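Local structure of fructose-bisphosphate aldolase (Plasmodium falciparum, 4TR9) at residues K48-E56 / V316-K324; E195-I206 / L236-C247. The protein belongs to the class I fructose-bisphosphate aldolases, enzymes whose chain folds into a parallel eight-stranded alpha/beta (TIM) barrel. One frame throughout, in Å; residues are numbered along the deposited sequence.

Contact 1 (K48-E56 / V316-K324); sequences KRFDNIKLE and VLNTWQGKK
Ile53 pushes its side chain against the last turn of helix 316-320 and crosses that of Leu317 at about a right angle. Its CG1 takes the crowded position between the backbone N and the carbonyl carbon (chi1 58°), which lets both branches reach the neighbour. CG2 rests on the carbonyl of Leu317, 3.3 Å from Leu317 O, while Ile53 CD1 meets Leu317 CD2 at 3.8 Å. A beta-branched aliphatic residue suits this place because it covers backbone and side chain together. The two methyls of Leu317 divide the work: CD1 packs on Arg49 CB, and CD2 comes to the edge of the Phe50 ring, 4.1 Å from Phe50 CE1. The same ring corner approaches the edge of the Trp320 indole, with Phe50 CE1 4.1 Å from Trp320 CZ3. Leu55, standing across the indole, fills the angle between the aromatics: its CD2 lies over one face of Phe50 and 3.8 Å from Trp320 CZ3. Gly322 CA sits over the centre of the Trp320 ring, 3.3 Å above its plane. Gln321 and Gly322 both have positive phi in the type I' turn from Trp320 to Lys323, and glycine fits the second place because a beta carbon here would run into Leu55 CD1. Tyr65 of helix 59-70 also meets the indole. Arg49 leads its guanidinium away, to a cation-pi contact with an aromatic side chain of a bound peptide. The short helical segments cross at -45°, their axes 10.1 Å apart. This is apolar packing between helix ends in a TIM barrel, joining helices that follow the adjacent first and last strands.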
loop_
_atom_site.group_PDB
_atom_site.type_symbol
_atom_site.label_atom_id
_atom_site.label_comp_id
_atom_site.label_asym_id
_atom_site.label_seq_id
_atom_site.Cartn_x
_atom_site.Cartn_y
_atom_site.Cartn_z
ATOM N N LYS A 48 -14.428 -26.033 -28.285
ATOM C CA LYS A 48 -15.670 -25.309 -28.528
ATOM C C LYS A 48 -15.656 -24.605 -29.882
ATOM O O LYS A 48 -16.702 -24.223 -30.404
ATOM C CB LYS A 48 -15.922 -24.295 -27.410
ATOM C CG LYS A 48 -16.016 -24.917 -26.026
ATOM C CD LYS A 48 -16.320 -23.871 -24.966
ATOM C CE LYS A 48 -16.391 -24.498 -23.582
ATOM N NZ LYS A 48 -17.421 -25.572 -23.514
ATOM N N ARG A 49 -14.463 -24.436 -30.446
ATOM C CA ARG A 49 -14.321 -23.857 -31.776
ATOM C C ARG A 49 -14.597 -24.905 -32.847
ATOM O O ARG A 49 -15.316 -24.645 -33.811
ATOM C CB ARG A 49 -12.922 -23.267 -31.960
ATOM C CG ARG A 49 -12.565 -22.217 -30.926
ATOM C CD ARG A 49 -13.541 -21.057 -30.970
ATOM N NE ARG A 49 -13.590 -20.343 -29.699
ATOM C CZ ARG A 49 -14.522 -20.534 -28.772
ATOM N NH1 ARG A 49 -14.489 -19.842 -27.642
ATOM N NH2 ARG A 49 -15.492 -21.415 -28.978
ATOM N N PHE A 50 -14.026 -26.093 -32.670
ATOM C CA PHE A 50 -14.222 -27.182 -33.618
ATOM C C PHE A 50 -15.666 -27.677 -33.607
ATOM O O PHE A 50 -16.167 -28.175 -34.615
ATOM C CB PHE A 50 -13.266 -28.338 -33.314
ATOM C CG PHE A 50 -11.840 -28.069 -33.707
ATOM C CD1 PHE A 50 -11.517 -26.978 -34.498
ATOM C CD2 PHE A 50 -10.823 -28.914 -33.293
ATOM C CE1 PHE A 50 -10.206 -26.731 -34.864
ATOM C CE2 PHE A 50 -9.509 -28.673 -33.657
ATOM C CZ PHE A 50 -9.202 -27.580 -34.443
ATOM N N ASP A 51 -16.329 -27.533 -32.463
ATOM C CA ASP A 51 -17.718 -27.958 -32.323
ATOM C C ASP A 51 -18.659 -27.091 -33.154
ATOM O O ASP A 51 -19.658 -27.578 -33.684
ATOM C CB ASP A 51 -18.144 -27.924 -30.853
ATOM C CG ASP A 51 -17.389 -28.927 -30.003
ATOM O OD1 ASP A 51 -16.961 -29.967 -30.546
ATOM O OD2 ASP A 51 -17.222 -28.673 -28.791
ATOM N N ASN A 52 -18.334 -25.806 -33.264
ATOM C CA ASN A 52 -19.161 -24.867 -34.014
ATOM C C ASN A 52 -19.155 -25.157 -35.511
ATOM O O ASN A 52 -20.167 -24.982 -36.189
ATOM C CB ASN A 52 -18.699 -23.432 -33.759
ATOM C CG ASN A 52 -18.879 -23.010 -32.314
ATOM O OD1 ASN A 52 -19.746 -23.526 -31.609
ATOM N ND2 ASN A 52 -18.061 -22.064 -31.868
ATOM N N ILE A 53 -18.010 -25.598 -36.021
ATOM C CA ILE A 53 -17.891 -25.942 -37.433
ATOM C C ILE A 53 -18.057 -27.442 -37.643
ATOM O O ILE A 53 -17.745 -27.964 -38.714
ATOM C CB ILE A 53 -16.534 -25.500 -38.013
ATOM C CG1 ILE A 53 -15.386 -26.135 -37.228
ATOM C CG2 ILE A 53 -16.424 -23.983 -38.004
ATOM C CD1 ILE A 53 -14.013 -25.778 -37.756
ATOM N N LYS A 54 -18.554 -28.121 -36.610
ATOM C CA LYS A 54 -18.784 -29.564 -36.646
ATOM C C LYS A 54 -17.509 -30.316 -37.013
ATOM O O LYS A 54 -17.375 -30.836 -38.120
ATOM C CB LYS A 54 -19.911 -29.913 -37.624
ATOM C CG LYS A 54 -21.311 -29.827 -37.025
ATOM C CD LYS A 54 -21.696 -28.397 -36.674
ATOM C CE LYS A 54 -22.937 -28.359 -35.801
ATOM N NZ LYS A 54 -23.286 -26.968 -35.400
ATOM N N LEU A 55 -16.579 -30.362 -36.068
ATOM C CA LEU A 55 -15.283 -30.988 -36.287
ATOM C C LEU A 55 -14.800 -31.658 -35.007
ATOM O O LEU A 55 -14.898 -31.083 -33.923
ATOM C CB LEU A 55 -14.266 -29.951 -36.766
ATOM C CG LEU A 55 -12.832 -30.426 -36.993
ATOM C CD1 LEU A 55 -12.783 -31.480 -38.087
ATOM C CD2 LEU A 55 -11.932 -29.247 -37.333
ATOM N N GLU A 56 -14.284 -32.875 -35.133
ATOM C CA GLU A 56 -13.799 -33.616 -33.974
ATOM C C GLU A 56 -12.499 -33.010 -33.448
ATOM O O GLU A 56 -11.617 -32.637 -34.222
ATOM C CB GLU A 56 -13.605 -35.099 -34.321
ATOM C CG GLU A 56 -12.616 -35.385 -35.449
ATOM C CD GLU A 56 -13.216 -35.218 -36.837
ATOM O OE1 GLU A 56 -14.279 -34.574 -36.965
ATOM O OE2 GLU A 56 -12.621 -35.737 -37.806
ATOM N N VAL A 316 -12.151 -17.647 -40.401
ATOM C CA VAL A 316 -11.237 -18.637 -40.958
ATOM C C VAL A 316 -11.752 -20.048 -40.708
ATOM O O VAL A 316 -11.783 -20.881 -41.615
ATOM C CB VAL A 316 -9.824 -18.495 -40.365
ATOM C CG1 VAL A 316 -8.916 -19.599 -40.883
ATOM C CG2 VAL A 316 -9.248 -17.130 -40.692
ATOM N N LEU A 317 -12.161 -20.306 -39.471
ATOM C CA LEU A 317 -12.708 -21.601 -39.085
ATOM C C LEU A 317 -13.975 -21.933 -39.868
ATOM O O LEU A 317 -14.182 -23.077 -40.272
ATOM C CB LEU A 317 -12.997 -21.626 -37.583
ATOM C CG LEU A 317 -11.791 -21.776 -36.654
ATOM C CD1 LEU A 317 -12.103 -21.225 -35.274
ATOM C CD2 LEU A 317 -11.385 -23.238 -36.562
ATOM N N ASN A 318 -14.818 -20.927 -40.080
ATOM C CA ASN A 318 -16.060 -21.112 -40.824
ATOM C C ASN A 318 -15.805 -21.458 -42.285
ATOM O O ASN A 318 -16.568 -22.205 -42.898
ATOM C CB ASN A 318 -16.929 -19.857 -40.735
ATOM C CG ASN A 318 -17.424 -19.588 -39.328
ATOM O OD1 ASN A 318 -17.715 -20.515 -38.573
ATOM N ND2 ASN A 318 -17.522 -18.314 -38.970
ATOM N N THR A 319 -14.729 -20.911 -42.839
ATOM C CA THR A 319 -14.371 -21.163 -44.228
ATOM C C THR A 319 -13.686 -22.517 -44.375
ATOM O O THR A 319 -13.961 -23.268 -45.311
ATOM C CB THR A 319 -13.447 -20.059 -44.777
ATOM O OG1 THR A 319 -14.075 -18.782 -44.612
ATOM C CG2 THR A 319 -13.155 -20.287 -46.251
ATOM N N TRP A 320 -12.798 -22.824 -43.435
ATOM C CA TRP A 320 -12.031 -24.063 -43.465
ATOM C C TRP A 320 -12.911 -25.289 -43.228
ATOM O O TRP A 320 -12.940 -26.206 -44.051
ATOM C CB TRP A 320 -10.911 -24.004 -42.424
ATOM C CG TRP A 320 -10.089 -25.248 -42.337
ATOM C CD1 TRP A 320 -9.490 -25.910 -43.368
ATOM C CD2 TRP A 320 -9.753 -25.971 -41.146
ATOM N NE1 TRP A 320 -8.809 -27.006 -42.895
ATOM C CE2 TRP A 320 -8.954 -27.065 -41.534
ATOM C CE3 TRP A 320 -10.054 -25.800 -39.791
ATOM C CZ2 TRP A 320 -8.454 -27.985 -40.615
ATOM C CZ3 TRP A 320 -9.556 -26.715 -38.881
ATOM C CH2 TRP A 320 -8.765 -27.794 -39.297
ATOM N N GLN A 321 -13.623 -25.292 -42.104
ATOM C CA GLN A 321 -14.517 -26.389 -41.727
ATOM C C GLN A 321 -13.816 -27.746 -41.691
ATOM O O GLN A 321 -14.424 -28.775 -41.986
ATOM C CB GLN A 321 -15.718 -26.455 -42.675
ATOM C CG GLN A 321 -16.784 -25.408 -42.401
ATOM C CD GLN A 321 -17.994 -25.563 -43.301
ATOM O OE1 GLN A 321 -17.917 -26.177 -44.365
ATOM N NE2 GLN A 321 -19.123 -25.010 -42.873
ATOM N N GLY A 322 -12.536 -27.741 -41.329
ATOM C CA GLY A 322 -11.782 -28.971 -41.171
ATOM C C GLY A 322 -11.547 -29.746 -42.454
ATOM O O GLY A 322 -11.271 -30.944 -42.417
ATOM N N LYS A 323 -11.652 -29.066 -43.592
ATOM C CA LYS A 323 -11.455 -29.716 -44.883
ATOM C C LYS A 323 -10.259 -29.131 -45.630
ATOM O O LYS A 323 -10.083 -27.914 -45.689
ATOM C CB LYS A 323 -12.722 -29.608 -45.736
ATOM C CG LYS A 323 -13.938 -30.276 -45.108
ATOM C CD LYS A 323 -15.055 -30.489 -46.121
ATOM C CE LYS A 323 -15.587 -29.170 -46.659
ATOM N NZ LYS A 323 -16.704 -29.382 -47.622
ATOM N N LYS A 324 -9.443 -30.013 -46.200
ATOM C CA LYS A 324 -8.215 -29.618 -46.884
ATOM C C LYS A 324 -8.490 -28.774 -48.128
ATOM O O LYS A 324 -7.682 -27.924 -48.504
ATOM C CB LYS A 324 -7.403 -30.863 -47.257
ATOM C CG LYS A 324 -6.115 -30.580 -48.019
ATOM C CD LYS A 324 -5.186 -29.675 -47.229
ATOM C CE LYS A 324 -3.971 -29.274 -48.053
ATOM N NZ LYS A 324 -3.092 -28.317 -47.327
#

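Contact 2 (E195-I206 / L236-C247); sequences EPEILADGPHSI and LKPNMVTAGYEC
Matching extended chains bring Glu195 and Lys237 together: chi1 is -177° in the glutamate and -173° in the lysine, and the remaining links are extended too. The two run side by side in the same direction, with Lys237 CD 3.5 Å from Glu195 OE1. Lys237 NZ and Glu195 OE1 make a long salt bridge. Glu246 behaves otherwise; its chain folds at chi2 (75°), returning OE1 to Gly202 N at 3.1 Å. Gly202 O in turn accepts Glu246 N at 3.0 Å from above the carbonyl plane, so Glu246 grips Gly202 through both its N-H and its C=O, once from side chain and once from backbone.

Tyr245 N gives a hydrogen bond to Ala200 O, and the small methyl of Ala200 CB sits over the tyrosine face in a CH-pi contact, 3.8 Å from the ring centroid. Gly244 N meets His204 O almost head-on at 2.8 Å. Gly244 CA also lies over the face of the His204 ring; glycine suits the place because Gly202 O and His204 O leave no room for a beta carbon. Two waters bridge the segments, one from Pro196 O to Asn239 OD1, the other between His204 NE2 and Thr242 O. Ile206 CD1 packs on Val241 O at 3.4 Å.

Glu195 and Lys237 line the pocket of N'-[(E)-(2,4-dichlorophenyl)methylidene]-3,4-dihydroxybenzohydrazide, each with a weak hydrogen bond to it. The chemistry thus implies a division of labour: both present polar ends to the ligand, while farther along, backbone bonds, the Glu246 carboxylate and a water between His204 and Thr242 tie the two loops.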
loop_
_atom_site.group_PDB
_atom_site.type_symbol
_atom_site.label_atom_id
_atom_site.label_comp_id
_atom_site.label_asym_id
_atom_site.label_seq_id
_atom_site.Cartn_x
_atom_site.Cartn_y
_atom_site.Cartn_z
ATOM N N GLU A 195 -1.649 -9.128 -19.172
ATOM C CA GLU A 195 -3.048 -9.083 -19.581
ATOM C C GLU A 195 -4.000 -9.033 -18.387
ATOM O O GLU A 195 -4.415 -10.072 -17.873
ATOM C CB GLU A 195 -3.383 -10.290 -20.462
ATOM C CG GLU A 195 -4.804 -10.290 -21.009
ATOM C CD GLU A 195 -5.113 -11.525 -21.831
ATOM O OE1 GLU A 195 -4.178 -12.306 -22.107
ATOM O OE2 GLU A 195 -6.292 -11.717 -22.201
ATOM N N PRO A 196 -4.332 -7.817 -17.931
ATOM C CA PRO A 196 -5.372 -7.618 -16.919
ATOM C C PRO A 196 -6.736 -7.389 -17.564
ATOM O O PRO A 196 -7.262 -6.278 -17.515
ATOM C CB PRO A 196 -4.895 -6.369 -16.180
ATOM C CG PRO A 196 -4.198 -5.577 -17.240
ATOM C CD PRO A 196 -3.599 -6.569 -18.213
ATOM N N GLU A 197 -7.298 -8.433 -18.166
ATOM C CA GLU A 197 -8.549 -8.297 -18.901
ATOM C C GLU A 197 -9.736 -8.013 -17.991
ATOM O O GLU A 197 -10.032 -8.781 -17.075
ATOM C CB GLU A 197 -8.835 -9.553 -19.725
ATOM C CG GLU A 197 -10.151 -9.482 -20.488
ATOM C CD GLU A 197 -10.474 -10.763 -21.228
ATOM O OE1 GLU A 197 -9.688 -11.728 -21.121
ATOM O OE2 GLU A 197 -11.516 -10.806 -21.914
ATOM N N ILE A 198 -10.412 -6.900 -18.255
ATOM C CA ILE A 198 -11.661 -6.582 -17.583
ATOM C C ILE A 198 -12.832 -6.949 -18.487
ATOM O O ILE A 198 -12.980 -6.396 -19.577
ATOM C CB ILE A 198 -11.743 -5.094 -17.209
ATOM C CG1 ILE A 198 -10.609 -4.721 -16.253
ATOM C CG2 ILE A 198 -13.087 -4.782 -16.583
ATOM C CD1 ILE A 198 -10.626 -3.274 -15.826
ATOM N N LEU A 199 -13.656 -7.888 -18.033
ATOM C CA LEU A 199 -14.793 -8.360 -18.818
ATOM C C LEU A 199 -15.806 -7.250 -19.079
ATOM O O LEU A 199 -16.077 -6.426 -18.205
ATOM C CB LEU A 199 -15.478 -9.530 -18.112
ATOM C CG LEU A 199 -14.633 -10.789 -17.916
ATOM C CD1 LEU A 199 -15.458 -11.895 -17.277
ATOM C CD2 LEU A 199 -14.047 -11.247 -19.241
ATOM N N ALA A 200 -16.363 -7.235 -20.285
ATOM C CA ALA A 200 -17.371 -6.247 -20.650
ATOM C C ALA A 200 -18.770 -6.746 -20.304
ATOM O O ALA A 200 -19.769 -6.127 -20.670
ATOM C CB ALA A 200 -17.275 -5.913 -22.131
ATOM N N ASP A 201 -18.834 -7.869 -19.595
ATOM C CA ASP A 201 -20.106 -8.441 -19.170
ATOM C C ASP A 201 -20.787 -7.551 -18.136
ATOM O O ASP A 201 -20.181 -7.173 -17.133
ATOM C CB ASP A 201 -19.897 -9.847 -18.602
ATOM C CG ASP A 201 -19.279 -10.798 -19.611
ATOM O OD1 ASP A 201 -19.600 -10.685 -20.812
ATOM O OD2 ASP A 201 -18.471 -11.658 -19.200
ATOM N N GLY A 202 -22.049 -7.219 -18.386
ATOM C CA GLY A 202 -22.803 -6.360 -17.492
ATOM C C GLY A 202 -23.473 -5.217 -18.229
ATOM O O GLY A 202 -23.254 -5.034 -19.426
ATOM N N PRO A 203 -24.302 -4.441 -17.516
ATOM C CA PRO A 203 -25.022 -3.300 -18.083
ATOM C C PRO A 203 -24.366 -1.957 -17.767
ATOM O O PRO A 203 -24.971 -0.913 -18.010
ATOM C CB PRO A 203 -26.393 -3.401 -17.412
ATOM C CG PRO A 203 -26.137 -4.156 -16.103
ATOM C CD PRO A 203 -24.724 -4.699 -16.130
ATOM N N HIS A 204 -23.149 -1.988 -17.234
ATOM C CA HIS A 204 -22.449 -0.767 -16.851
ATOM C C HIS A 204 -22.155 0.113 -18.061
ATOM O O HIS A 204 -21.932 -0.384 -19.163
ATOM C CB HIS A 204 -21.147 -1.101 -16.123
ATOM C CG HIS A 204 -20.161 -1.850 -16.964
ATOM N ND1 HIS A 204 -20.117 -3.226 -17.012
ATOM C CD2 HIS A 204 -19.181 -1.413 -17.791
ATOM C CE1 HIS A 204 -19.153 -3.607 -17.831
ATOM N NE2 HIS A 204 -18.570 -2.525 -18.318
ATOM N N SER A 205 -22.158 1.425 -17.844
ATOM C CA SER A 205 -21.886 2.375 -18.915
ATOM C C SER A 205 -20.403 2.391 -19.267
ATOM O O SER A 205 -19.586 1.768 -18.588
ATOM C CB SER A 205 -22.351 3.777 -18.518
ATOM O OG SER A 205 -21.657 4.238 -17.373
ATOM N N ILE A 206 -20.063 3.109 -20.331
ATOM C CA ILE A 206 -18.685 3.176 -20.800
ATOM C C ILE A 206 -17.847 4.072 -19.884
ATOM O O ILE A 206 -16.624 3.936 -19.814
ATOM C CB ILE A 206 -18.619 3.682 -22.263
ATOM C CG1 ILE A 206 -17.211 3.513 -22.840
ATOM C CG2 ILE A 206 -19.101 5.122 -22.364
ATOM C CD1 ILE A 206 -17.117 3.833 -24.317
ATOM N N LEU A 236 1.491 -4.596 -22.813
ATOM C CA LEU A 236 0.226 -4.585 -22.090
ATOM C C LEU A 236 -0.904 -5.093 -22.973
ATOM O O LEU A 236 -1.059 -4.650 -24.111
ATOM C CB LEU A 236 -0.092 -3.176 -21.585
ATOM C CG LEU A 236 -1.388 -2.995 -20.791
ATOM C CD1 LEU A 236 -1.359 -3.811 -19.509
ATOM C CD2 LEU A 236 -1.631 -1.524 -20.488
ATOM N N LYS A 237 -1.693 -6.023 -22.447
ATOM C CA LYS A 237 -2.842 -6.544 -23.178
ATOM C C LYS A 237 -4.134 -6.297 -22.405
ATOM O O LYS A 237 -4.650 -7.196 -21.743
ATOM C CB LYS A 237 -2.671 -8.038 -23.465
ATOM C CG LYS A 237 -3.744 -8.629 -24.370
ATOM C CD LYS A 237 -3.451 -10.081 -24.709
ATOM C CE LYS A 237 -4.523 -10.665 -25.615
ATOM N NZ LYS A 237 -4.213 -12.066 -26.012
ATOM N N PRO A 238 -4.655 -5.064 -22.478
ATOM C CA PRO A 238 -5.889 -4.709 -21.781
ATOM C C PRO A 238 -7.102 -4.805 -22.692
ATOM O O PRO A 238 -6.962 -5.071 -23.887
ATOM C CB PRO A 238 -5.633 -3.263 -21.375
ATOM C CG PRO A 238 -4.853 -2.722 -22.542
ATOM C CD PRO A 238 -4.043 -3.882 -23.108
ATOM N N ASN A 239 -8.283 -4.587 -22.128
ATOM C CA ASN A 239 -9.500 -4.513 -22.919
ATOM C C ASN A 239 -9.757 -3.079 -23.356
ATOM O O ASN A 239 -9.349 -2.138 -22.677
ATOM C CB ASN A 239 -10.693 -5.039 -22.124
ATOM C CG ASN A 239 -10.945 -4.241 -20.860
ATOM O OD1 ASN A 239 -10.012 -3.895 -20.135
ATOM N ND2 ASN A 239 -12.209 -3.935 -20.595
ATOM N N MET A 240 -10.424 -2.913 -24.491
ATOM C CA MET A 240 -10.828 -1.587 -24.934
ATOM C C MET A 240 -11.877 -1.028 -23.981
ATOM O O MET A 240 -12.756 -1.755 -23.521
ATOM C CB MET A 240 -11.375 -1.629 -26.362
ATOM C CG MET A 240 -10.352 -2.024 -27.412
ATOM S SD MET A 240 -11.061 -2.048 -29.069
ATOM C CE MET A 240 -9.628 -2.492 -30.046
ATOM N N VAL A 241 -11.775 0.261 -23.676
ATOM C CA VAL A 241 -12.747 0.901 -22.801
ATOM C C VAL A 241 -14.081 1.037 -23.526
ATOM O O VAL A 241 -14.287 1.966 -24.308
ATOM C CB VAL A 241 -12.270 2.282 -22.324
ATOM C CG1 VAL A 241 -13.326 2.929 -21.446
ATOM C CG2 VAL A 241 -10.956 2.151 -21.569
ATOM N N THR A 242 -14.976 0.089 -23.273
ATOM C CA THR A 242 -16.283 0.073 -23.917
ATOM C C THR A 242 -17.398 -0.038 -22.888
ATOM O O THR A 242 -17.155 -0.359 -21.725
ATOM C CB THR A 242 -16.411 -1.096 -24.912
ATOM O OG1 THR A 242 -16.348 -2.339 -24.202
ATOM C CG2 THR A 242 -15.297 -1.051 -25.946
ATOM N N ALA A 243 -18.625 0.223 -23.323
ATOM C CA ALA A 243 -19.786 0.034 -22.466
ATOM C C ALA A 243 -20.049 -1.453 -22.280
ATOM O O ALA A 243 -19.481 -2.285 -22.990
ATOM C CB ALA A 243 -21.005 0.726 -23.053
ATOM N N GLY A 244 -20.907 -1.787 -21.324
ATOM C CA GLY A 244 -21.250 -3.173 -21.065
ATOM C C GLY A 244 -22.019 -3.795 -22.215
ATOM O O GLY A 244 -22.605 -3.088 -23.034
ATOM N N TYR A 245 -22.014 -5.123 -22.275
ATOM C CA TYR A 245 -22.726 -5.845 -23.323
ATOM C C TYR A 245 -24.235 -5.674 -23.187
ATOM O O TYR A 245 -24.960 -5.668 -24.180
ATOM C CB TYR A 245 -22.362 -7.331 -23.294
ATOM C CG TYR A 245 -20.960 -7.634 -23.776
ATOM C CD1 TYR A 245 -20.312 -6.788 -24.667
ATOM C CD2 TYR A 245 -20.284 -8.768 -23.340
ATOM C CE1 TYR A 245 -19.030 -7.061 -25.110
ATOM C CE2 TYR A 245 -19.002 -9.050 -23.777
ATOM C CZ TYR A 245 -18.381 -8.194 -24.662
ATOM O OH TYR A 245 -17.105 -8.471 -25.098
ATOM N N GLU A 246 -24.702 -5.535 -21.950
ATOM C CA GLU A 246 -26.126 -5.370 -21.690
ATOM C C GLU A 246 -26.482 -3.912 -21.412
ATOM O O GLU A 246 -27.599 -3.608 -20.994
ATOM C CB GLU A 246 -26.565 -6.249 -20.514
ATOM C CG GLU A 246 -26.657 -7.738 -20.834
ATOM C CD GLU A 246 -25.299 -8.409 -20.924
ATOM O OE1 GLU A 246 -24.346 -7.916 -20.284
ATOM O OE2 GLU A 246 -25.184 -9.429 -21.635
ATOM N N CYS A 247 -25.532 -3.013 -21.648
ATOM C CA CYS A 247 -25.766 -1.588 -21.433
ATOM C C CYS A 247 -26.765 -1.042 -22.449
ATOM O O CYS A 247 -26.792 -1.475 -23.600
ATOM C CB CYS A 247 -24.456 -0.803 -21.513
ATOM S SG CYS A 247 -24.620 0.952 -21.107
HETATM O O HOH W 1 -7.667 -3.752 -18.872
HETATM O O HOH W 2 -16.955 -2.611 -20.433
#

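In the fold
From the N terminus, the chain runs through strand 35-39 into helix 43-52, whose C-terminal part belongs to 48-56, the first half of contact 1. Its partner, 316-324, comes some 260 residues later, after strand 303-308, so contact 1 closes a long loop holding most of the barrel and joins the helix after strand 303-308 to the one after strand 35-39. Contact 2 lies wholly within that loop. It closes a much shorter one, in which helix 206-226 connects the parallel neighbouring strands 191-198 and 235-236 as a beta-alpha-beta crossover. The loops nest without crossing. The centres of contact 1 and contact 2 are about 28 Å apart and their nearest atoms about 11 Å.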